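Local coordinates for putative S41 protease (Bacteroides fragilis NCTC 9343, PDB 3K50), which is of unproven function but, as a putative family S41 serine protease, probably cleaves peptide bonds in protein or peptide substrates, at residues I17-W29 and F335-C349. Residues are numbered along the deposited sequence; the frame is centred on the assembly and turned at random.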
ATOM      1  N   ILE A  17       2.710  32.296  -8.500  1.00 52.92           N
ATOM      2  CA  ILE A  17       2.594  30.906  -8.976  1.00 50.17           C
ATOM      3  C   ILE A  17       2.046  30.050  -7.830  1.00 45.34           C
ATOM      4  O   ILE A  17       2.620  30.035  -6.749  1.00 40.65           O
ATOM      5  CB  ILE A  17       3.954  30.338  -9.456  1.00 51.03           C
ATOM      6  CG1 ILE A  17       4.423  31.097 -10.722  1.00 55.97           C
ATOM      7  CG2 ILE A  17       3.852  28.830  -9.696  1.00 49.55           C
ATOM      8  CD1 ILE A  17       5.829  30.745 -11.222  1.00 53.56           C
ATOM      9  N   TRP A  18       0.942  29.348  -8.078  1.00 39.60           N
ATOM     10  CA  TRP A  18       0.249  28.607  -7.036  1.00 36.46           C
ATOM     11  C   TRP A  18       1.097  27.630  -6.197  1.00 35.86           C
ATOM     12  O   TRP A  18       1.012  27.607  -4.954  1.00 33.60           O
ATOM     13  CB  TRP A  18      -0.888  27.816  -7.685  1.00 37.00           C
ATOM     14  CG  TRP A  18      -1.756  27.042  -6.726  1.00 35.60           C
ATOM     15  CD1 TRP A  18      -2.781  27.536  -5.989  1.00 35.24           C
ATOM     16  CD2 TRP A  18      -1.696  25.623  -6.430  1.00 36.77           C
ATOM     17  NE1 TRP A  18      -3.353  26.526  -5.226  1.00 39.31           N
ATOM     18  CE2 TRP A  18      -2.712  25.346  -5.495  1.00 36.59           C
ATOM     19  CE3 TRP A  18      -0.865  24.581  -6.842  1.00 38.23           C
ATOM     20  CZ2 TRP A  18      -2.937  24.079  -5.000  1.00 35.23           C
ATOM     21  CZ3 TRP A  18      -1.109  23.309  -6.355  1.00 38.03           C
ATOM     22  CH2 TRP A  18      -2.125  23.073  -5.436  1.00 33.91           C
ATOM     23  N   ILE A  19       1.875  26.795  -6.881  1.00 32.26           N
ATOM     24  CA  ILE A  19       2.617  25.726  -6.223  1.00 32.39           C
ATOM     25  C   ILE A  19       3.624  26.336  -5.231  1.00 31.09           C
ATOM     26  O   ILE A  19       3.779  25.852  -4.141  1.00 32.19           O
ATOM     27  CB  ILE A  19       3.222  24.711  -7.257  1.00 31.05           C
ATOM     28  CG1 ILE A  19       3.827  23.517  -6.537  1.00 36.11           C
ATOM     29  CG2 ILE A  19       4.257  25.398  -8.130  1.00 37.36           C
ATOM     30  CD1 ILE A  19       4.139  22.352  -7.422  1.00 36.15           C
ATOM     31  N   ASP A  20       4.222  27.463  -5.590  1.00 34.19           N
ATOM     32  CA  ASP A  20       5.160  28.137  -4.693  1.00 33.62           C
ATOM     33  C   ASP A  20       4.431  28.696  -3.474  1.00 34.03           C
ATOM     34  O   ASP A  20       4.874  28.545  -2.351  1.00 35.75           O
ATOM     35  CB  ASP A  20       5.836  29.316  -5.388  1.00 31.96           C
ATOM     36  CG  ASP A  20       6.819  30.041  -4.472  1.00 40.31           C
ATOM     37  OD1 ASP A  20       7.910  29.508  -4.238  1.00 50.36           O
ATOM     38  OD2 ASP A  20       6.507  31.151  -4.003  1.00 45.74           O
ATOM     39  N   SER A  21       3.222  29.195  -3.699  0.50 30.81           N
ATOM     40  CA  SER A  21       2.417  29.779  -2.640  0.50 30.44           C
ATOM     41  C   SER A  21       1.828  28.734  -1.713  0.50 29.14           C
ATOM     42  O   SER A  21       2.042  28.845  -0.528  0.50 30.00           O
ATOM     43  CB  SER A  21       1.334  30.689  -3.220  0.50 30.21           C
ATOM     44  OG  SER A  21       0.538  29.982  -4.138  0.50 41.93           O
ATOM     45  N   VAL A  22       1.115  27.727  -2.229  0.70 29.76           N
ATOM     46  CA  VAL A  22       0.590  26.675  -1.398  0.70 31.91           C
ATOM     47  C   VAL A  22       1.728  26.051  -0.559  0.70 31.91           C
ATOM     48  O   VAL A  22       1.510  25.739   0.598  0.70 32.43           O
ATOM     49  CB  VAL A  22      -0.185  25.628  -2.222  0.70 31.94           C
ATOM     50  CG1 VAL A  22       0.728  24.977  -3.244  0.70 36.22           C
ATOM     51  CG2 VAL A  22      -0.814  24.579  -1.286  0.70 33.70           C
HETATM   52  N   MSE A  23       2.947  25.928  -1.106  1.00 29.98           N
HETATM   53  CA  MSE A  23       4.044  25.315  -0.340  1.00 31.60           C
HETATM   54  C   MSE A  23       4.565  26.256   0.751  1.00 32.23           C
HETATM   55  O   MSE A  23       4.789  25.859   1.864  1.00 35.07           O
HETATM   56  CB  MSE A  23       5.222  24.894  -1.267  1.00 29.44           C
HETATM   57  CG  MSE A  23       4.948  23.602  -2.034  1.00 31.14           C
HETATM   58 SE   MSE A  23       6.501  23.078  -3.129  0.75 27.90          SE
HETATM   59  CE  MSE A  23       7.719  22.467  -1.709  1.00 26.41           C
ATOM     60  N   ARG A  24       4.770  27.517   0.422  1.00 33.28           N
ATOM     61  CA  ARG A  24       5.314  28.432   1.419  1.00 35.58           C
ATOM     62  C   ARG A  24       4.309  28.574   2.620  1.00 35.50           C
ATOM     63  O   ARG A  24       4.721  28.807   3.737  1.00 34.57           O
ATOM     64  CB  ARG A  24       5.784  29.752   0.762  1.00 34.66           C
ATOM     65  CG  ARG A  24       7.064  29.518  -0.040  1.00 40.92           C
ATOM     66  CD  ARG A  24       7.709  30.750  -0.681  1.00 41.45           C
ATOM     67  NE  ARG A  24       8.863  30.430  -1.540  1.00 44.33           N
ATOM     68  CZ  ARG A  24      10.096  30.153  -1.121  1.00 45.85           C
ATOM     69  NH1 ARG A  24      10.417  30.150   0.161  1.00 42.32           N
ATOM     70  NH2 ARG A  24      11.033  29.879  -2.013  1.00 41.97           N
ATOM     71  N   GLN A  25       3.013  28.361   2.389  1.00 34.13           N
ATOM     72  CA  GLN A  25       2.045  28.479   3.452  1.00 32.54           C
ATOM     73  C   GLN A  25       1.857  27.169   4.205  1.00 33.51           C
ATOM     74  O   GLN A  25       1.809  27.172   5.433  1.00 32.71           O
ATOM     75  CB  GLN A  25       0.680  28.965   2.904  1.00 35.00           C
ATOM     76  CG  GLN A  25      -0.504  28.912   3.954  1.00 47.17           C
ATOM     77  CD  GLN A  25      -0.271  29.685   5.293  1.00 52.97           C
ATOM     78  OE1 GLN A  25      -0.631  29.190   6.371  1.00 65.12           O
ATOM     79  NE2 GLN A  25       0.343  30.879   5.219  1.00 64.16           N
ATOM     80  N   GLU A  26       1.777  26.051   3.481  1.00 30.57           N
ATOM     81  CA  GLU A  26       1.336  24.784   4.058  1.00 31.75           C
ATOM     82  C   GLU A  26       2.369  23.698   4.315  1.00 31.09           C
ATOM     83  O   GLU A  26       2.075  22.751   5.019  1.00 29.54           O
ATOM     84  CB  GLU A  26       0.329  24.139   3.102  1.00 32.32           C
ATOM     85  CG  GLU A  26      -0.836  24.987   2.672  1.00 33.44           C
ATOM     86  CD  GLU A  26      -1.852  25.248   3.767  1.00 36.51           C
ATOM     87  OE1 GLU A  26      -1.766  24.639   4.827  1.00 35.91           O
ATOM     88  OE2 GLU A  26      -2.757  26.071   3.552  1.00 41.32           O
ATOM     89  N   TYR A  27       3.545  23.813   3.717  1.00 31.96           N
ATOM     90  CA  TYR A  27       4.585  22.816   3.829  1.00 29.59           C
ATOM     91  C   TYR A  27       5.168  22.705   5.228  1.00 29.44           C
ATOM     92  O   TYR A  27       5.519  23.724   5.832  1.00 28.25           O
ATOM     93  CB  TYR A  27       5.725  23.205   2.883  1.00 28.90           C
ATOM     94  CG  TYR A  27       6.800  22.181   2.568  1.00 26.39           C
ATOM     95  CD1 TYR A  27       6.509  20.816   2.438  1.00 30.80           C
ATOM     96  CD2 TYR A  27       8.057  22.597   2.208  1.00 21.52           C
ATOM     97  CE1 TYR A  27       7.515  19.900   2.080  1.00 30.52           C
ATOM     98  CE2 TYR A  27       9.077  21.678   1.778  1.00 27.50           C
ATOM     99  CZ  TYR A  27       8.777  20.338   1.712  1.00 31.23           C
ATOM    100  OH  TYR A  27       9.721  19.432   1.280  1.00 26.80           O
ATOM    101  N   LEU A  28       5.317  21.462   5.718  1.00 29.66           N
ATOM    102  CA  LEU A  28       5.926  21.206   7.008  1.00 26.97           C
ATOM    103  C   LEU A  28       7.258  21.905   7.083  1.00 28.39           C
ATOM    104  O   LEU A  28       7.554  22.582   8.081  1.00 28.69           O
ATOM    105  CB  LEU A  28       6.164  19.707   7.276  1.00 26.63           C
ATOM    106  CG  LEU A  28       6.779  19.311   8.623  1.00 29.73           C
ATOM    107  CD1 LEU A  28       5.922  19.719   9.833  1.00 27.19           C
ATOM    108  CD2 LEU A  28       7.087  17.830   8.658  1.00 22.06           C
ATOM    109  N   TRP A  29       8.037  21.766   6.015  1.00 28.83           N
ATOM    110  CA  TRP A  29       9.409  22.246   5.984  1.00 29.56           C
ATOM    111  C   TRP A  29       9.579  23.533   5.173  1.00 27.41           C
ATOM    112  O   TRP A  29      10.553  23.721   4.465  1.00 30.05           O
ATOM    113  CB  TRP A  29      10.285  21.122   5.387  1.00 27.12           C
ATOM    114  CG  TRP A  29      10.396  19.875   6.224  1.00 25.56           C
ATOM    115  CD1 TRP A  29      10.676  19.840   7.557  1.00 29.34           C
ATOM    116  CD2 TRP A  29      10.315  18.484   5.813  1.00 25.54           C
ATOM    117  NE1 TRP A  29      10.706  18.566   7.999  1.00 28.02           N
ATOM    118  CE2 TRP A  29      10.500  17.707   6.965  1.00 27.44           C
ATOM    119  CE3 TRP A  29      10.040  17.838   4.621  1.00 28.71           C
ATOM    120  CZ2 TRP A  29      10.487  16.319   6.949  1.00 34.66           C
ATOM    121  CZ3 TRP A  29      10.016  16.455   4.593  1.00 26.12           C
ATOM    122  CH2 TRP A  29      10.236  15.705   5.742  1.00 28.14           C
ATOM    123  N   PHE A 335      -3.538  18.897  -2.214  1.00 35.00           N
ATOM    124  CA  PHE A 335      -3.946  20.242  -2.549  1.00 33.12           C
ATOM    125  C   PHE A 335      -4.157  20.196  -4.066  1.00 32.86           C
ATOM    126  O   PHE A 335      -3.264  19.786  -4.798  1.00 36.29           O
ATOM    127  CB  PHE A 335      -2.885  21.267  -2.142  1.00 35.38           C
ATOM    128  CG  PHE A 335      -2.658  21.344  -0.663  1.00 29.96           C
ATOM    129  CD1 PHE A 335      -1.758  20.508  -0.041  1.00 36.15           C
ATOM    130  CD2 PHE A 335      -3.382  22.248   0.111  1.00 34.19           C
ATOM    131  CE1 PHE A 335      -1.552  20.590   1.358  1.00 32.38           C
ATOM    132  CE2 PHE A 335      -3.217  22.302   1.487  1.00 32.00           C
ATOM    133  CZ  PHE A 335      -2.318  21.432   2.110  1.00 30.93           C
ATOM    134  N   VAL A 336      -5.343  20.565  -4.521  1.00 36.32           N
ATOM    135  CA  VAL A 336      -5.692  20.548  -5.955  1.00 35.23           C
ATOM    136  C   VAL A 336      -5.456  21.898  -6.570  1.00 35.91           C
ATOM    137  O   VAL A 336      -5.878  22.909  -5.991  1.00 36.52           O
ATOM    138  CB  VAL A 336      -7.164  20.149  -6.163  1.00 36.52           C
ATOM    139  CG1 VAL A 336      -7.447  19.870  -7.627  1.00 38.58           C
ATOM    140  CG2 VAL A 336      -7.482  18.900  -5.366  1.00 33.38           C
ATOM    141  N   HIS A 337      -4.752  21.950  -7.710  1.00 36.35           N
ATOM    142  CA  HIS A 337      -4.503  23.225  -8.391  1.00 35.68           C
ATOM    143  C   HIS A 337      -5.870  23.785  -8.814  1.00 37.52           C
ATOM    144  O   HIS A 337      -6.715  23.016  -9.234  1.00 35.14           O
ATOM    145  CB  HIS A 337      -3.648  23.079  -9.636  1.00 31.56           C
ATOM    146  CG  HIS A 337      -3.167  24.383 -10.206  1.00 32.44           C
ATOM    147  ND1 HIS A 337      -3.936  25.161 -11.049  1.00 34.33           N
ATOM    148  CD2 HIS A 337      -1.981  25.034 -10.085  1.00 34.30           C
ATOM    149  CE1 HIS A 337      -3.263  26.249 -11.387  1.00 37.06           C
ATOM    150  NE2 HIS A 337      -2.058  26.180 -10.842  1.00 36.03           N
ATOM    151  N   PRO A 338      -6.080  25.102  -8.701  1.00 36.46           N
ATOM    152  CA  PRO A 338      -7.402  25.658  -9.093  1.00 39.87           C
ATOM    153  C   PRO A 338      -7.835  25.400 -10.530  1.00 42.44           C
ATOM    154  O   PRO A 338      -9.003  25.142 -10.777  1.00 44.71           O
ATOM    155  CB  PRO A 338      -7.229  27.157  -8.893  1.00 37.09           C
ATOM    156  CG  PRO A 338      -6.101  27.292  -7.933  1.00 40.09           C
ATOM    157  CD  PRO A 338      -5.182  26.137  -8.164  1.00 39.00           C
ATOM    158  N   THR A 339      -6.901  25.440 -11.471  1.00 43.43           N
ATOM    159  CA  THR A 339      -7.241  25.274 -12.872  1.00 43.99           C
ATOM    160  C   THR A 339      -6.465  24.222 -13.691  1.00 45.85           C
ATOM    161  O   THR A 339      -7.029  23.672 -14.638  1.00 45.94           O
ATOM    162  CB  THR A 339      -7.091  26.628 -13.595  1.00 43.88           C
ATOM    163  OG1 THR A 339      -5.739  27.094 -13.523  1.00 45.17           O
ATOM    164  CG2 THR A 339      -7.993  27.696 -12.978  1.00 47.69           C
ATOM    165  N   ASP A 340      -5.233  23.883 -13.308  1.00 45.74           N
ATOM    166  CA  ASP A 340      -4.379  23.021 -14.134  1.00 44.67           C
ATOM    167  C   ASP A 340      -4.507  21.539 -13.904  1.00 44.60           C
ATOM    168  O   ASP A 340      -3.637  20.780 -14.298  1.00 47.12           O
ATOM    169  CB  ASP A 340      -2.918  23.434 -13.965  1.00 45.89           C
ATOM    170  CG  ASP A 340      -2.629  24.788 -14.541  1.00 49.74           C
ATOM    171  OD1 ASP A 340      -3.424  25.269 -15.389  1.00 50.85           O
ATOM    172  OD2 ASP A 340      -1.580  25.361 -14.173  1.00 49.01           O
ATOM    173  N   ARG A 341      -5.546  21.117 -13.211  1.00 43.57           N
ATOM    174  CA  ARG A 341      -5.823  19.705 -13.059  1.00 44.06           C
ATOM    175  C   ARG A 341      -4.644  18.809 -12.587  1.00 41.32           C
ATOM    176  O   ARG A 341      -4.356  17.793 -13.179  1.00 39.37           O
ATOM    177  CB  ARG A 341      -6.421  19.149 -14.362  1.00 43.40           C
ATOM    178  CG  ARG A 341      -7.710  19.895 -14.793  1.00 53.36           C
ATOM    179  CD  ARG A 341      -8.501  19.202 -15.935  1.00 55.85           C
ATOM    180  NE  ARG A 341      -8.755  17.762 -15.716  1.00 74.41           N
ATOM    181  CZ  ARG A 341      -9.701  17.230 -14.925  1.00 77.63           C
ATOM    182  NH1 ARG A 341     -10.525  17.997 -14.208  1.00 83.75           N
ATOM    183  NH2 ARG A 341      -9.811  15.901 -14.830  1.00 72.19           N
ATOM    184  N   PHE A 342      -3.950  19.198 -11.532  1.00 36.74           N
ATOM    185  CA  PHE A 342      -3.049  18.255 -10.900  1.00 35.32           C
ATOM    186  C   PHE A 342      -3.255  18.397  -9.404  1.00 33.94           C
ATOM    187  O   PHE A 342      -3.871  19.349  -8.929  1.00 33.60           O
ATOM    188  CB  PHE A 342      -1.586  18.464 -11.284  1.00 34.80           C
ATOM    189  CG  PHE A 342      -0.972  19.751 -10.780  1.00 30.04           C
ATOM    190  CD1 PHE A 342      -0.344  19.809  -9.547  1.00 35.80           C
ATOM    191  CD2 PHE A 342      -0.944  20.867 -11.591  1.00 31.04           C
ATOM    192  CE1 PHE A 342       0.292  20.975  -9.124  1.00 24.14           C
ATOM    193  CE2 PHE A 342      -0.333  22.040 -11.187  1.00 37.14           C
ATOM    194  CZ  PHE A 342       0.289  22.103  -9.952  1.00 30.67           C
ATOM    195  N   ILE A 343      -2.761  17.411  -8.691  1.00 34.73           N
ATOM    196  CA  ILE A 343      -2.831  17.348  -7.235  1.00 34.98           C
ATOM    197  C   ILE A 343      -1.402  17.343  -6.711  1.00 33.13           C
ATOM    198  O   ILE A 343      -0.568  16.548  -7.202  1.00 30.80           O
ATOM    199  CB  ILE A 343      -3.474  16.054  -6.737  1.00 34.69           C
ATOM    200  CG1 ILE A 343      -4.905  15.872  -7.279  1.00 34.59           C
ATOM    201  CG2 ILE A 343      -3.458  16.012  -5.174  1.00 37.84           C
ATOM    202  CD1 ILE A 343      -5.422  14.468  -7.111  1.00 36.14           C
ATOM    203  N   LEU A 344      -1.152  18.247  -5.758  1.00 35.51           N
ATOM    204  CA  LEU A 344       0.102  18.351  -4.992  1.00 32.94           C
ATOM    205  C   LEU A 344      -0.127  17.630  -3.678  1.00 33.01           C
ATOM    206  O   LEU A 344      -0.932  18.091  -2.870  1.00 32.48           O
ATOM    207  CB  LEU A 344       0.454  19.792  -4.683  1.00 33.71           C
ATOM    208  CG  LEU A 344       1.626  20.070  -3.702  1.00 30.54           C
ATOM    209  CD1 LEU A 344       2.886  19.320  -4.185  1.00 32.58           C
ATOM    210  CD2 LEU A 344       1.923  21.567  -3.567  1.00 31.35           C
ATOM    211  N   ASN A 345       0.485  16.450  -3.528  1.00 31.45           N
ATOM    212  CA  ASN A 345       0.454  15.680  -2.293  1.00 34.30           C
ATOM    213  C   ASN A 345       1.667  16.181  -1.515  1.00 30.11           C
ATOM    214  O   ASN A 345       2.802  15.824  -1.829  1.00 35.30           O
ATOM    215  CB  ASN A 345       0.503  14.192  -2.566  1.00 33.41           C
ATOM    216  CG  ASN A 345      -0.830  13.659  -3.120  1.00 43.78           C
ATOM    217  OD1 ASN A 345      -0.937  13.264  -4.289  1.00 49.79           O
ATOM    218  ND2 ASN A 345      -1.851  13.714  -2.298  1.00 39.16           N
ATOM    219  N   LEU A 346       1.414  17.106  -0.587  1.00 32.01           N
ATOM    220  CA  LEU A 346       2.475  17.806   0.144  1.00 28.32           C
ATOM    221  C   LEU A 346       2.688  17.373   1.594  1.00 29.98           C
ATOM    222  O   LEU A 346       1.720  17.173   2.309  1.00 29.44           O
ATOM    223  CB  LEU A 346       2.130  19.278   0.115  1.00 26.39           C
ATOM    224  CG  LEU A 346       3.109  20.296   0.727  1.00 28.16           C
ATOM    225  CD1 LEU A 346       4.336  20.400  -0.137  1.00 31.35           C
ATOM    226  CD2 LEU A 346       2.360  21.682   0.813  1.00 31.29           C
ATOM    227  N   VAL A 347       3.940  17.212   2.024  1.00 28.82           N
ATOM    228  CA  VAL A 347       4.219  16.938   3.438  1.00 28.50           C
ATOM    229  C   VAL A 347       3.704  18.131   4.248  1.00 30.71           C
ATOM    230  O   VAL A 347       4.149  19.267   4.049  1.00 30.37           O
ATOM    231  CB  VAL A 347       5.729  16.728   3.728  1.00 27.54           C
ATOM    232  CG1 VAL A 347       5.995  16.589   5.225  1.00 24.82           C
ATOM    233  CG2 VAL A 347       6.246  15.529   3.010  1.00 28.53           C
ATOM    234  N   VAL A 348       2.793  17.862   5.175  1.00 27.58           N
ATOM    235  CA  VAL A 348       2.196  18.882   6.043  1.00 27.59           C
ATOM    236  C   VAL A 348       2.508  18.686   7.552  1.00 30.50           C
ATOM    237  O   VAL A 348       2.669  19.678   8.293  1.00 30.40           O
ATOM    238  CB  VAL A 348       0.646  18.980   5.820  1.00 31.44           C
ATOM    239  CG1 VAL A 348       0.376  19.522   4.404  1.00 24.32           C
ATOM    240  CG2 VAL A 348      -0.053  17.642   6.127  1.00 26.64           C
ATOM    241  N   CYS A 349       2.660  17.452   8.011  1.00 28.47           N
ATOM    242  CA  CYS A 349       2.946  17.229   9.434  1.00 32.44           C
ATOM    243  C   CYS A 349       3.755  16.024   9.779  1.00 31.87           C
ATOM    244  O   CYS A 349       3.822  15.057   9.048  1.00 30.64           O
ATOM    245  CB  CYS A 349       1.663  17.126  10.257  1.00 30.68           C
ATOM    246  SG  CYS A 349       0.513  15.766   9.891  1.00 29.32           S
TER
HETATM  247  O   HOH W   1      -0.088  28.708 -11.120  1.00 37.30           O
HETATM  248  O   HOH W   2       2.754  22.365   8.213  1.00 23.99           O
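Trp18 drives its indole into a hollow bounded by Phe335, His337, Pro338, Phe342 and Leu344, at the end of the hairpin formed by residues 335-349. One indole face is covered by carbon: Pro338 CD stands 3.5 Å from the centroid of the five-membered ring. His337 CA lies 3.8 Å from that of the six-membered ring; both sit close to the ring normal, so both are CH-pi contacts. Val22 CG1 of the same helix lies over the opposite face, while the carbonyl oxygen of Phe335 meets the ring edge. The indole reaches this slot because CG is anti to the backbone N (chi1 -177°), carrying the ring from the first turn of helix 18-26 toward the hairpin. A water joins Trp18 N to His337 NE2.

Farther along the helix, the two methyls of Val22 divide between the strands: CG2 over the Phe335 ring, CG1 against Leu344 CD2 at 3.6 Å. All Val22 contacts here are those of one of its two modelled conformers. Leu344 CD2 also touches Met23 CG, which in turn meets Leu346 CD1; that methyl presses on Tyr27 CD1 at 3.4 Å. Glu26 lays its CB and CG against the far end of the Phe335 ring, its carboxylate being salt-bridged to Arg268.

Beyond the helix the two segments draw together, and Leu28 N donates a nearly straight bond (173°) to Val347 O, 3.0 Å away. Val347 CG1 fills the notch between Leu28 CB and one face of the Trp29 ring.

Helix 18-26 thus runs almost parallel to strand 342-349, the axes 17° apart and 9.4 Å at closest approach, joining the N-terminal region to the S41 peptidase region. Helix 45-52 adds Phe48 against Ile19 and Leu49 against Met23, while Ile63 of strand 62-65 touches Ile19, Phe342 and Leu344.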